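Local coordinates for protein endonuclease MutS2 (Deinococcus radiodurans, PDB 4OD6) that probably senses collided ribosomes and splits them as a homodimer, the fragment here being the protein's Smr domain, associated with nuclease activity, at residues A[19-24]-A[52-57]; A[30-35]-A[65-70]; A[39-44]-A[85-90]. All coordinates share one frame; numbering follows the deposited sequence.

Contact 1 of 3, residues A[19-24]-A[52-57]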
ATOM      1  N   LEU A  19      -5.955  10.297   5.366  1.00  7.47           N
ATOM      2  CA  LEU A  19      -5.639  11.036   4.149  1.00  8.34           C
ATOM      3  C   LEU A  19      -6.765  11.031   3.114  1.00  8.28           C
ATOM      4  O   LEU A  19      -7.557  10.136   3.048  1.00  7.82           O
ATOM      5  CB  LEU A  19      -4.354  10.497   3.519  1.00  8.45           C
ATOM      6  CG  LEU A  19      -3.083  10.672   4.326  1.00  9.07           C
ATOM      7  CD1 LEU A  19      -1.884  10.142   3.565  1.00  8.89           C
ATOM      8  CD2 LEU A  19      -2.872  12.104   4.743  1.00 11.84           C
ATOM      9  N   SER A  20      -6.779  12.065   2.280  1.00  7.35           N
ATOM     10  CA  SER A  20      -7.619  12.075   1.111  1.00  7.74           C
ATOM     11  C   SER A  20      -7.110  11.047   0.099  1.00  7.17           C
ATOM     12  O   SER A  20      -5.965  10.601   0.173  1.00  7.00           O
ATOM     13  CB  SER A  20      -7.616  13.437   0.441  1.00  8.72           C
ATOM     14  OG  SER A  20      -6.357  13.695  -0.167  1.00  9.58           O
ATOM     15  N   VAL A  21      -7.961  10.710  -0.856  1.00  7.05           N
ATOM     16  CA  VAL A  21      -7.605   9.738  -1.873  1.00  7.60           C
ATOM     17  C   VAL A  21      -6.381  10.257  -2.607  1.00  7.17           C
ATOM     18  O   VAL A  21      -5.464   9.515  -2.819  1.00  7.56           O
ATOM     19  CB  VAL A  21      -8.775   9.458  -2.851  1.00  9.61           C
ATOM     20  CG1 VAL A  21      -8.276   8.749  -4.113  1.00 12.83           C
ATOM     21  CG2 VAL A  21      -9.858   8.643  -2.166  1.00 10.50           C
ATOM     22  N   GLU A  22      -6.372  11.520  -2.981  1.00  7.75           N
ATOM     23  CA  GLU A  22      -5.256  12.052  -3.734  1.00  9.78           C
ATOM     24  C   GLU A  22      -3.959  12.063  -2.941  1.00  7.20           C
ATOM     25  O   GLU A  22      -2.893  11.765  -3.444  1.00  7.39           O
ATOM     26  CB  GLU A  22      -5.571  13.455  -4.271  1.00 14.24           C
ATOM     27  CG  GLU A  22      -6.554  13.452  -5.427  1.00 19.74           C
ATOM     28  CD  GLU A  22      -6.420  14.631  -6.343  1.00 25.66           C
ATOM     29  OE1 GLU A  22      -6.376  14.420  -7.559  1.00 26.79           O
ATOM     30  OE2 GLU A  22      -6.322  15.727  -5.815  1.00 28.44           O
ATOM     31  N   ALA A  23      -4.057  12.465  -1.694  1.00  7.16           N
ATOM     32  CA  ALA A  23      -2.894  12.476  -0.827  1.00  7.23           C
ATOM     33  C   ALA A  23      -2.371  11.064  -0.570  1.00  6.88           C
ATOM     34  O   ALA A  23      -1.192  10.845  -0.557  1.00  6.96           O
ATOM     35  CB  ALA A  23      -3.212  13.188   0.493  1.00  8.19           C
ATOM     36  N   ALA A  24      -3.260  10.137  -0.345  1.00  5.94           N
ATOM     37  CA  ALA A  24      -2.867   8.762  -0.098  1.00  6.44           C
ATOM     38  C   ALA A  24      -2.172   8.150  -1.327  1.00  6.12           C
ATOM     39  O   ALA A  24      -1.166   7.449  -1.212  1.00  5.89           O
ATOM     40  CB  ALA A  24      -4.069   7.931   0.354  1.00  6.31           C
ATOM     41  N   GLY A  52     -14.293   1.674   2.954  1.00  9.87           N
ATOM     42  CA  GLY A  52     -13.419   1.091   1.944  1.00 11.18           C
ATOM     43  C   GLY A  52     -12.980   2.007   0.807  1.00 10.12           C
ATOM     44  O   GLY A  52     -12.537   1.531  -0.236  1.00 10.97           O
ATOM     45  N   VAL A  53     -13.091   3.317   1.002  1.00  9.43           N
ATOM     46  CA  VAL A  53     -12.719   4.274  -0.018  1.00 10.51           C
ATOM     47  C   VAL A  53     -11.198   4.265  -0.317  1.00  8.88           C
ATOM     48  O   VAL A  53     -10.778   4.167  -1.458  1.00  9.04           O
ATOM     49  CB  VAL A  53     -13.161   5.699   0.384  1.00 12.89           C
ATOM     50  CG1 VAL A  53     -12.704   6.661  -0.675  1.00 14.27           C
ATOM     51  CG2 VAL A  53     -14.665   5.789   0.546  1.00 13.96           C
ATOM     52  N   LEU A  54     -10.372   4.344   0.720  1.00  8.23           N
ATOM     53  CA  LEU A  54      -8.925   4.289   0.495  1.00  7.34           C
ATOM     54  C   LEU A  54      -8.506   2.941  -0.080  1.00  6.89           C
ATOM     55  O   LEU A  54      -7.724   2.890  -1.017  1.00  7.19           O
ATOM     56  CB  LEU A  54      -8.159   4.613   1.783  1.00  6.74           C
ATOM     57  CG  LEU A  54      -8.226   6.071   2.249  1.00  8.16           C
ATOM     58  CD1 LEU A  54      -7.252   6.255   3.397  1.00  8.72           C
ATOM     59  CD2 LEU A  54      -7.898   7.039   1.120  1.00 10.20           C
ATOM     60  N   ARG A  55      -9.038   1.858   0.445  1.00  6.77           N
ATOM     61  CA  ARG A  55      -8.594   0.558  -0.036  1.00  8.50           C
ATOM     62  C   ARG A  55      -8.877   0.436  -1.541  1.00  8.07           C
ATOM     63  O   ARG A  55      -8.045   0.041  -2.308  1.00  7.95           O
ATOM     64  CB  ARG A  55      -9.346  -0.557   0.706  1.00 10.75           C
ATOM     65  CG  ARG A  55      -9.140  -1.970   0.175  1.00 13.49           C
ATOM     66  CD  ARG A  55      -9.986  -2.934   0.991  1.00 18.67           C
ATOM     67  NE  ARG A  55      -9.794  -4.300   0.567  1.00 23.63           N
ATOM     68  CZ  ARG A  55     -10.444  -4.833  -0.441  1.00 26.91           C
ATOM     69  NH1 ARG A  55     -11.340  -4.131  -1.102  1.00 29.77           N
ATOM     70  NH2 ARG A  55     -10.179  -6.067  -0.771  1.00 26.75           N
ATOM     71  N   ARG A  56     -10.093   0.769  -1.955  1.00  8.15           N
ATOM     72  CA  ARG A  56     -10.495   0.589  -3.357  1.00  8.27           C
ATOM     73  C   ARG A  56      -9.703   1.496  -4.259  1.00  8.37           C
ATOM     74  O   ARG A  56      -9.294   1.090  -5.297  1.00  9.20           O
ATOM     75  CB  ARG A  56     -11.983   0.817  -3.529  1.00  9.38           C
ATOM     76  CG  ARG A  56     -12.813  -0.337  -3.018  1.00 11.45           C
ATOM     77  CD  ARG A  56     -14.275  -0.154  -3.347  1.00 14.74           C
ATOM     78  NE  ARG A  56     -14.800   1.063  -2.769  1.00 18.27           N
ATOM     79  CZ  ARG A  56     -15.368   1.110  -1.569  1.00 19.50           C
ATOM     80  NH1 ARG A  56     -15.445   0.030  -0.846  1.00 21.36           N
ATOM     81  NH2 ARG A  56     -15.794   2.252  -1.096  1.00 18.96           N
ATOM     82  N   THR A  57      -9.546   2.739  -3.884  1.00  8.09           N
ATOM     83  CA  THR A  57      -8.797   3.673  -4.730  1.00  9.14           C
ATOM     84  C   THR A  57      -7.284   3.343  -4.825  1.00  7.70           C
ATOM     85  O   THR A  57      -6.671   3.426  -5.865  1.00  8.15           O
ATOM     86  CB  THR A  57      -8.984   5.136  -4.319  1.00 11.87           C
ATOM     87  OG1 THR A  57      -8.538   5.318  -2.988  1.00 12.92           O
ATOM     88  CG2 THR A  57     -10.407   5.530  -4.398  1.00 13.15           C
TER
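V21, A24, V53, L54 and T57 make their contact across the helix ends with aliphatic groups and one hydroxyl, while the flat group beside them, the guanidinium of R56, turns to its own helix start: the carbonyl oxygen of G52 sits over the centre of one of its faces, 3.1 Å above the plane, and its NH2 bonds M51 O. In the contact itself V21 is wedged between V53 and T57. With CG1 anti to the backbone N (chi1 164°), V21 sends this methyl to T57, tip to tip, and the CG1 of V21 lies 3.6 Å from the OG1 of T57. Its other branch, CG2, lies between T57 OG1 and V53 CG1, 3.8 Å from the latter, the two valines crossing at about a right angle. L54 enters from the other end through CD2. That methyl packs 4.0 Å from A24 CB and also lies 3.7 Å from the carbonyl oxygen of L19, over the backbone where the chain enters helix 21-38. Chi1 near +60° folds the T57 hydroxyl back over the preceding turn of its own helix, where V53 O is 2.9 Å from OG1 and L54 O is also within reach. Both helices begin here: S20 is the N-cap of one, its OG accepting from A23 N at 3.0 Å, and G52, with positive phi, is the N-cap of the other. L54 and R55 also touch H47, in the HGxG motif characteristic of Smr domains, and R55 forms a salt bridge with D73. Methyl groups thus join the helix starts by van der Waals contact with one another, the T57 hydroxyl and the L19 carbonyl, while the S20 and T57 hydroxyls find partners within their own segments and both arginines beyond them.

Contact 2 of 3, residues A[30-35]-A[65-70]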
ATOM      1  N   ALA A  30       5.127   7.533  -3.993  1.00  4.79           N
ATOM      2  CA  ALA A  30       6.476   7.890  -3.511  1.00  5.35           C
ATOM      3  C   ALA A  30       7.105   6.760  -2.726  1.00  4.51           C
ATOM      4  O   ALA A  30       8.255   6.478  -2.861  1.00  5.00           O
ATOM      5  CB  ALA A  30       6.392   9.159  -2.653  1.00  6.58           C
ATOM      6  N   ALA A  31       6.318   6.116  -1.877  1.00  4.30           N
ATOM      7  CA  ALA A  31       6.828   5.021  -1.056  1.00  4.51           C
ATOM      8  C   ALA A  31       7.258   3.862  -1.898  1.00  4.24           C
ATOM      9  O   ALA A  31       8.236   3.216  -1.595  1.00  4.77           O
ATOM     10  CB  ALA A  31       5.806   4.591  -0.015  1.00  5.31           C
ATOM     11  N   ILE A  32       6.483   3.530  -2.917  1.00  4.59           N
ATOM     12  CA  ILE A  32       6.809   2.427  -3.799  1.00  5.54           C
ATOM     13  C   ILE A  32       8.061   2.737  -4.594  1.00  5.61           C
ATOM     14  O   ILE A  32       8.901   1.896  -4.737  1.00  5.40           O
ATOM     15  CB  ILE A  32       5.626   2.081  -4.726  1.00  5.69           C
ATOM     16  CG1 ILE A  32       4.488   1.516  -3.894  1.00  5.89           C
ATOM     17  CG2 ILE A  32       6.044   1.113  -5.819  1.00  6.39           C
ATOM     18  CD1 ILE A  32       3.192   1.329  -4.658  1.00  6.28           C
ATOM     19  N   ALA A  33       8.191   3.954  -5.082  1.00  5.10           N
ATOM     20  CA  ALA A  33       9.380   4.349  -5.857  1.00  6.01           C
ATOM     21  C   ALA A  33      10.613   4.233  -4.963  1.00  5.65           C
ATOM     22  O   ALA A  33      11.650   3.775  -5.366  1.00  6.29           O
ATOM     23  CB  ALA A  33       9.218   5.775  -6.401  1.00  7.49           C
ATOM     24  N   GLU A  34      10.475   4.646  -3.720  1.00  5.02           N
ATOM     25  CA  GLU A  34      11.569   4.563  -2.773  1.00  5.23           C
ATOM     26  C   GLU A  34      11.945   3.118  -2.530  1.00  5.20           C
ATOM     27  O   GLU A  34      13.103   2.773  -2.573  1.00  5.48           O
ATOM     28  CB  GLU A  34      11.191   5.247  -1.450  1.00  6.02           C
ATOM     29  CG  GLU A  34      12.216   5.106  -0.329  1.00  8.28           C
ATOM     30  CD  GLU A  34      11.661   5.537   1.018  1.00 10.55           C
ATOM     31  OE1 GLU A  34      10.962   4.756   1.632  1.00 13.27           O
ATOM     32  OE2 GLU A  34      11.939   6.648   1.427  1.00  9.52           O
ATOM     33  N   ALA A  35      10.944   2.269  -2.309  1.00  5.59           N
ATOM     34  CA  ALA A  35      11.178   0.852  -2.061  1.00  6.15           C
ATOM     35  C   ALA A  35      11.885   0.169  -3.256  1.00  6.08           C
ATOM     36  O   ALA A  35      12.767  -0.652  -3.049  1.00  7.47           O
ATOM     37  CB  ALA A  35       9.881   0.130  -1.724  1.00  6.94           C
ATOM     38  N   ASP A  65       0.746   0.767 -11.332  1.00  8.29           N
ATOM     39  CA  ASP A  65       1.963   1.378 -10.861  1.00  7.66           C
ATOM     40  C   ASP A  65       3.161   0.546 -11.549  1.00  6.75           C
ATOM     41  O   ASP A  65       3.220  -0.671 -11.359  1.00  7.47           O
ATOM     42  CB  ASP A  65       2.071   1.388  -9.340  1.00  7.60           C
ATOM     43  CG  ASP A  65       3.424   1.955  -8.815  1.00  8.03           C
ATOM     44  OD1 ASP A  65       4.469   1.432  -9.142  1.00  8.12           O
ATOM     45  OD2 ASP A  65       3.389   2.925  -8.036  1.00  8.91           O
ATOM     46  N   LYS A  66       4.124   1.175 -12.206  1.00  6.79           N
ATOM     47  CA  LYS A  66       5.166   0.451 -12.971  1.00  7.77           C
ATOM     48  C   LYS A  66       6.094  -0.432 -12.127  1.00  6.97           C
ATOM     49  O   LYS A  66       6.846  -1.245 -12.625  1.00  9.15           O
ATOM     50  CB  LYS A  66       6.023   1.447 -13.770  1.00  8.32           C
ATOM     51  CG  LYS A  66       6.893   2.347 -12.915  1.00  7.61           C
ATOM     52  CD  LYS A  66       7.643   3.390 -13.731  1.00  9.28           C
ATOM     53  CE  LYS A  66       8.843   3.933 -12.980  1.00 10.22           C
ATOM     54  NZ  LYS A  66       9.804   2.856 -12.615  1.00 12.26           N
ATOM     55  N   ASN A  67       6.099  -0.154 -10.840  1.00  7.04           N
ATOM     56  CA  ASN A  67       7.060  -0.687  -9.868  1.00  6.36           C
ATOM     57  C   ASN A  67       6.527  -1.879  -9.074  1.00  6.21           C
ATOM     58  O   ASN A  67       7.254  -2.495  -8.295  1.00  6.58           O
ATOM     59  CB  ASN A  67       7.483   0.403  -8.879  1.00  6.12           C
ATOM     60  CG  ASN A  67       8.382   1.447  -9.507  1.00  6.23           C
ATOM     61  OD1 ASN A  67       9.246   1.132 -10.324  1.00  7.36           O
ATOM     62  ND2 ASN A  67       8.181   2.702  -9.127  1.00  6.20           N
ATOM     63  N   VAL A  68       5.252  -2.187  -9.268  1.00  6.55           N
ATOM     64  CA  VAL A  68       4.566  -3.187  -8.470  1.00  6.68           C
ATOM     65  C   VAL A  68       4.519  -4.540  -9.161  1.00  6.86           C
ATOM     66  O   VAL A  68       4.124  -4.623 -10.321  1.00  8.68           O
ATOM     67  CB  VAL A  68       3.148  -2.708  -8.161  1.00  7.46           C
ATOM     68  CG1 VAL A  68       2.313  -3.799  -7.527  1.00  8.60           C
ATOM     69  CG2 VAL A  68       3.193  -1.477  -7.253  1.00  8.44           C
ATOM     70  N   GLU A  69       4.940  -5.560  -8.433  1.00  7.27           N
ATOM     71  CA  GLU A  69       4.830  -6.923  -8.916  1.00  7.92           C
ATOM     72  C   GLU A  69       3.460  -7.492  -8.650  1.00  7.92           C
ATOM     73  O   GLU A  69       2.862  -8.079  -9.501  1.00 10.32           O
ATOM     74  CB  GLU A  69       5.912  -7.796  -8.284  1.00 11.10           C
ATOM     75  CG  GLU A  69       6.026  -9.215  -8.822  1.00 17.08           C
ATOM     76  CD  GLU A  69       7.342  -9.891  -8.442  1.00 23.93           C
ATOM     77  OE1 GLU A  69       8.356  -9.220  -8.268  1.00 26.13           O
ATOM     78  OE2 GLU A  69       7.366 -11.116  -8.349  1.00 27.19           O
ATOM     79  N   SER A  70       2.980  -7.333  -7.435  1.00  8.08           N
ATOM     80  CA  SER A  70       1.643  -7.796  -7.063  1.00  8.45           C
ATOM     81  C   SER A  70       1.212  -7.122  -5.772  1.00  8.08           C
ATOM     82  O   SER A  70       1.989  -6.492  -5.135  1.00  7.10           O
ATOM     83  CB  SER A  70       1.610  -9.321  -6.923  1.00 10.14           C
ATOM     84  OG  SER A  70       2.415  -9.734  -5.872  1.00 11.31           O
TER
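I32 carries the tight part of this contact, reaching from helix 21-38 into the turn that leads to strand 68-73. Its CG2, placed anti to the backbone N, presses on the base of N67, with 3.5 Å between I32 CG2 and N67 CB. The same methyl lies against the carboxylate of D65, whose side chain comes from the opposite direction. The far end of the isoleucine, CD1, continues past D65 OD2 and meets V68 CG2 at 3.8 Å, so one branched side chain touches D65, N67 and V68. The turn is itself stiffened: D65 to V68 form a type I beta turn closed by V68 N to D65 O, and D65 OD1 takes the N-H of N67 at 2.8 Å, an Asx turn in which the oxygen is met nearly along its C-O axis. Chi1 of D65 near 180° holds the carboxylate over the turn and against I32. D65 OD2 has a weak bond from Y61 OH. The looser side is the exposed one, where A33 merely skirts the amide of N67, its CA 3.9 Å from N67 ND2. There K66 bends round and places NZ 2.9 Å from N67 OD1, tilted 32° from the carbonyl plane. That oxygen also receives NH1 from R36 of helix 21-38, so two cationic groups grip one amide oxygen and would probably polarise it. Beyond the pair of segments, I32 also rests on L62 of helix 53-62 and on L43 of strand 43-46, while V68 lies on L62 and on V86 of strand 83-88. The isoleucine thus packs where helix 21-38, helix 53-62 and one face of the sheet come together.

Contact 3 of 3, residues A[39-44]-A[85-90]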
ATOM      1  N   LYS A  39      15.570  -1.480  -3.114  1.00  9.48           N
ATOM      2  CA  LYS A  39      15.455  -2.925  -3.255  1.00 10.75           C
ATOM      3  C   LYS A  39      14.699  -3.457  -1.931  1.00  9.62           C
ATOM      4  O   LYS A  39      15.153  -4.449  -1.347  1.00 11.27           O
ATOM      5  CB  LYS A  39      16.787  -3.594  -3.529  1.00 14.36           C
ATOM      6  CG  LYS A  39      17.298  -3.141  -4.883  1.00 19.05           C
ATOM      7  CD  LYS A  39      18.607  -3.823  -5.239  1.00 23.53           C
ATOM      8  CE  LYS A  39      19.116  -3.488  -6.656  1.00 27.77           C
ATOM      9  NZ  LYS A  39      19.385  -2.053  -6.842  1.00 30.45           N
ATOM     10  N   GLU A  40      13.660  -2.760  -1.495  0.50  9.02           N
ATOM     11  CA  GLU A  40      12.938  -3.154  -0.297  0.50  8.58           C
ATOM     12  C   GLU A  40      11.546  -3.625  -0.665  0.50  9.11           C
ATOM     13  O   GLU A  40      10.939  -3.117  -1.607  0.50 10.46           O
ATOM     14  CB  GLU A  40      12.854  -1.990   0.687  0.50  8.09           C
ATOM     15  CG  GLU A  40      14.151  -1.738   1.435  0.50  7.97           C
ATOM     16  CD  GLU A  40      14.072  -0.544   2.362  0.50  9.46           C
ATOM     17  OE1 GLU A  40      12.987   0.067   2.463  0.50 10.66           O
ATOM     18  OE2 GLU A  40      15.100  -0.219   2.989  0.50 10.07           O
ATOM     19  N   THR A  41      11.206  -4.818  -0.191  1.00  8.23           N
ATOM     20  CA  THR A  41       9.856  -5.374  -0.331  1.00  8.49           C
ATOM     21  C   THR A  41       9.627  -6.430   0.746  1.00  8.15           C
ATOM     22  O   THR A  41      10.598  -7.022   1.216  1.00  9.15           O
ATOM     23  CB  THR A  41       9.684  -6.015  -1.724  1.00  9.33           C
ATOM     24  OG1 THR A  41       8.308  -6.335  -1.953  1.00  8.18           O
ATOM     25  CG2 THR A  41      10.534  -7.278  -1.849  1.00  9.63           C
ATOM     26  N   PRO A  42       8.385  -6.736   1.127  1.00  8.04           N
ATOM     27  CA  PRO A  42       7.142  -6.035   0.770  1.00  8.17           C
ATOM     28  C   PRO A  42       6.882  -4.804   1.590  1.00  8.65           C
ATOM     29  O   PRO A  42       7.492  -4.619   2.641  1.00  9.52           O
ATOM     30  CB  PRO A  42       6.074  -7.065   1.092  1.00  8.81           C
ATOM     31  CG  PRO A  42       6.625  -7.770   2.278  1.00  9.62           C
ATOM     32  CD  PRO A  42       8.100  -7.821   2.097  1.00  8.87           C
ATOM     33  N   LEU A  43       5.959  -3.992   1.096  1.00  8.98           N
ATOM     34  CA  LEU A  43       5.407  -2.858   1.844  1.00 10.42           C
ATOM     35  C   LEU A  43       4.056  -3.164   2.423  1.00  9.82           C
ATOM     36  O   LEU A  43       3.247  -3.767   1.778  1.00 11.26           O
ATOM     37  CB  LEU A  43       5.238  -1.648   0.958  1.00 13.05           C
ATOM     38  CG  LEU A  43       6.443  -1.215   0.199  1.00 18.26           C
ATOM     39  CD1 LEU A  43       6.123   0.103  -0.461  1.00 19.77           C
ATOM     40  CD2 LEU A  43       7.690  -1.120   1.051  1.00 20.55           C
ATOM     41  N   ARG A  44       3.813  -2.696   3.642  1.00  9.66           N
ATOM     42  CA  ARG A  44       2.515  -2.790   4.291  1.00 10.23           C
ATOM     43  C   ARG A  44       1.863  -1.404   4.267  1.00  8.63           C
ATOM     44  O   ARG A  44       2.341  -0.463   4.890  1.00 10.11           O
ATOM     45  CB  ARG A  44       2.597  -3.260   5.752  1.00 12.16           C
ATOM     46  CG  ARG A  44       2.737  -4.734   5.921  1.00 14.31           C
ATOM     47  CD  ARG A  44       2.914  -5.112   7.382  1.00 15.95           C
ATOM     48  NE  ARG A  44       1.911  -4.602   8.307  1.00 16.86           N
ATOM     49  CZ  ARG A  44       0.776  -5.203   8.628  1.00 18.05           C
ATOM     50  NH1 ARG A  44       0.447  -6.339   8.091  1.00 17.34           N
ATOM     51  NH2 ARG A  44      -0.006  -4.612   9.489  1.00 19.51           N
ATOM     52  N   ILE A  85      -0.833  -5.362   1.184  1.00  6.73           N
ATOM     53  CA  ILE A  85       0.553  -5.776   1.011  1.00  7.45           C
ATOM     54  C   ILE A  85       0.946  -5.514  -0.418  1.00  7.17           C
ATOM     55  O   ILE A  85       0.243  -5.940  -1.339  1.00  8.14           O
ATOM     56  CB  ILE A  85       0.724  -7.296   1.290  1.00  9.52           C
ATOM     57  CG1 ILE A  85       0.168  -7.669   2.677  1.00 11.12           C
ATOM     58  CG2 ILE A  85       2.166  -7.738   1.203  1.00 10.10           C
ATOM     59  CD1 ILE A  85       0.830  -6.933   3.801  1.00 11.67           C
ATOM     60  N   VAL A  86       2.048  -4.814  -0.596  1.00  6.54           N
ATOM     61  CA  VAL A  86       2.549  -4.511  -1.921  1.00  6.04           C
ATOM     62  C   VAL A  86       3.905  -5.205  -2.092  1.00  5.70           C
ATOM     63  O   VAL A  86       4.856  -4.942  -1.376  1.00  6.14           O
ATOM     64  CB  VAL A  86       2.680  -2.986  -2.140  1.00  6.19           C
ATOM     65  CG1 VAL A  86       3.223  -2.705  -3.534  1.00  6.95           C
ATOM     66  CG2 VAL A  86       1.317  -2.287  -1.945  1.00  7.21           C
ATOM     67  N   ASN A  87       3.963  -6.110  -3.067  1.00  6.08           N
ATOM     68  CA  ASN A  87       5.207  -6.752  -3.513  1.00  6.82           C
ATOM     69  C   ASN A  87       5.786  -5.919  -4.628  1.00  6.55           C
ATOM     70  O   ASN A  87       5.176  -5.743  -5.658  1.00  7.57           O
ATOM     71  CB  ASN A  87       4.930  -8.176  -3.956  1.00  8.13           C
ATOM     72  CG  ASN A  87       4.315  -8.985  -2.843  1.00  9.98           C
ATOM     73  OD1 ASN A  87       4.901  -9.109  -1.783  1.00 10.10           O
ATOM     74  ND2 ASN A  87       3.106  -9.484  -3.065  1.00 12.22           N
ATOM     75  N   VAL A  88       6.955  -5.366  -4.355  1.00  6.61           N
ATOM     76  CA  VAL A  88       7.636  -4.421  -5.217  1.00  6.82           C
ATOM     77  C   VAL A  88       8.649  -5.149  -6.094  1.00  8.79           C
ATOM     78  O   VAL A  88       9.331  -6.054  -5.661  1.00 10.25           O
ATOM     79  CB  VAL A  88       8.348  -3.333  -4.369  1.00  8.06           C
ATOM     80  CG1 VAL A  88       9.111  -2.360  -5.253  1.00  8.73           C
ATOM     81  CG2 VAL A  88       7.359  -2.594  -3.504  1.00  8.19           C
ATOM     82  N   LYS A  89       8.734  -4.747  -7.339  1.00  8.94           N
ATOM     83  CA  LYS A  89       9.613  -5.414  -8.293  1.00 12.06           C
ATOM     84  C   LYS A  89      11.042  -5.353  -7.812  1.00 17.13           C
ATOM     85  O   LYS A  89      11.484  -4.352  -7.311  1.00 16.97           O
ATOM     86  CB  LYS A  89       9.511  -4.736  -9.663  1.00 11.39           C
ATOM     87  CG  LYS A  89       8.222  -5.019 -10.400  1.00 10.36           C
ATOM     88  CD  LYS A  89       8.240  -4.319 -11.751  1.00 10.81           C
ATOM     89  CE  LYS A  89       7.002  -4.551 -12.570  1.00 11.31           C
ATOM     90  NZ  LYS A  89       7.036  -3.704 -13.789  1.00 12.62           N
ATOM     91  N   ARG A  90      11.728  -6.482  -7.987  1.00 22.28           N
ATOM     92  CA  ARG A  90      13.133  -6.620  -7.622  1.00 25.87           C
ATOM     93  C   ARG A  90      13.966  -6.483  -8.883  1.00 29.68           C
ATOM     94  O   ARG A  90      13.556  -6.945  -9.933  1.00 31.49           O
ATOM     95  CB  ARG A  90      13.391  -7.984  -6.960  1.00 20.16           C
TER
HETATM   96  O   HOH W   1      12.299  -4.164  -4.174  1.00 19.91           O
HETATM   97  O   HOH W   2       7.612  -8.989  -1.862  1.00 12.83           O
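T41 OG1 is gripped from two sides: it accepts the backbone N-H of V88 at 2.9 Å, nearly straight at 172°, and lies 2.7 Å from a water that donates to N87 OD1. The amide ND2 of N87 bonds S70 OG on the neighbouring strand 68-73. With OG1 anti to the backbone N (chi1 -169°), the T41 hydroxyl reaches across the gap and serves V88 N where the next rung of the ladder would otherwise use a backbone carbonyl. The regular ladder begins beyond the cis peptide of P42. There L43 and V86 form an antiparallel hydrogen-bonded pair, with L43 N to V86 O and V86 N to L43 O both 2.9 Å. R44 and I85 follow as a non-hydrogen-bonded pair; their side chains lie side by side, I85 CD1 3.6 Å from R44 CG. The polar end of R44 works further out, in a salt bridge with E13, a bond to Q78 O and a cation-pi contact with F10. On the opposite face L43 leans obliquely on V88, L43 CG being 4.1 Å from V88 CG2, and L43 also packs on I32 and A35 of helix 21-38. P42 CB packs 4.0 Å from I85 CG2. The chemistry implied is a central antiparallel strand pair extended past a cis-proline by a side-chain hydroxyl and a bridging water.

Overall arrangement
From the N terminus, helix 21-38 is used first, its start in contact 1 and its later turns in contact 2; strand 43-46 then serves contact 3. The second halves return in the same order: helix 53-62 closes contact 1, the turn into strand 68-73 closes contact 2, and C-terminal strand 83-88 closes contact 3. Each pair of contacts therefore crosses and none nests. Contacts 2 and 3 have centres 7 Å apart and touch, probably hydrogen-bonded through K66 O with K89 NZ and A35 O with E40 N; the centre of contact 1 lies about 17 and 19 Å from theirs. Contact 1 joins the two helices, contact 2 helix 21-38 and strand 68-73, contact 3 two strands.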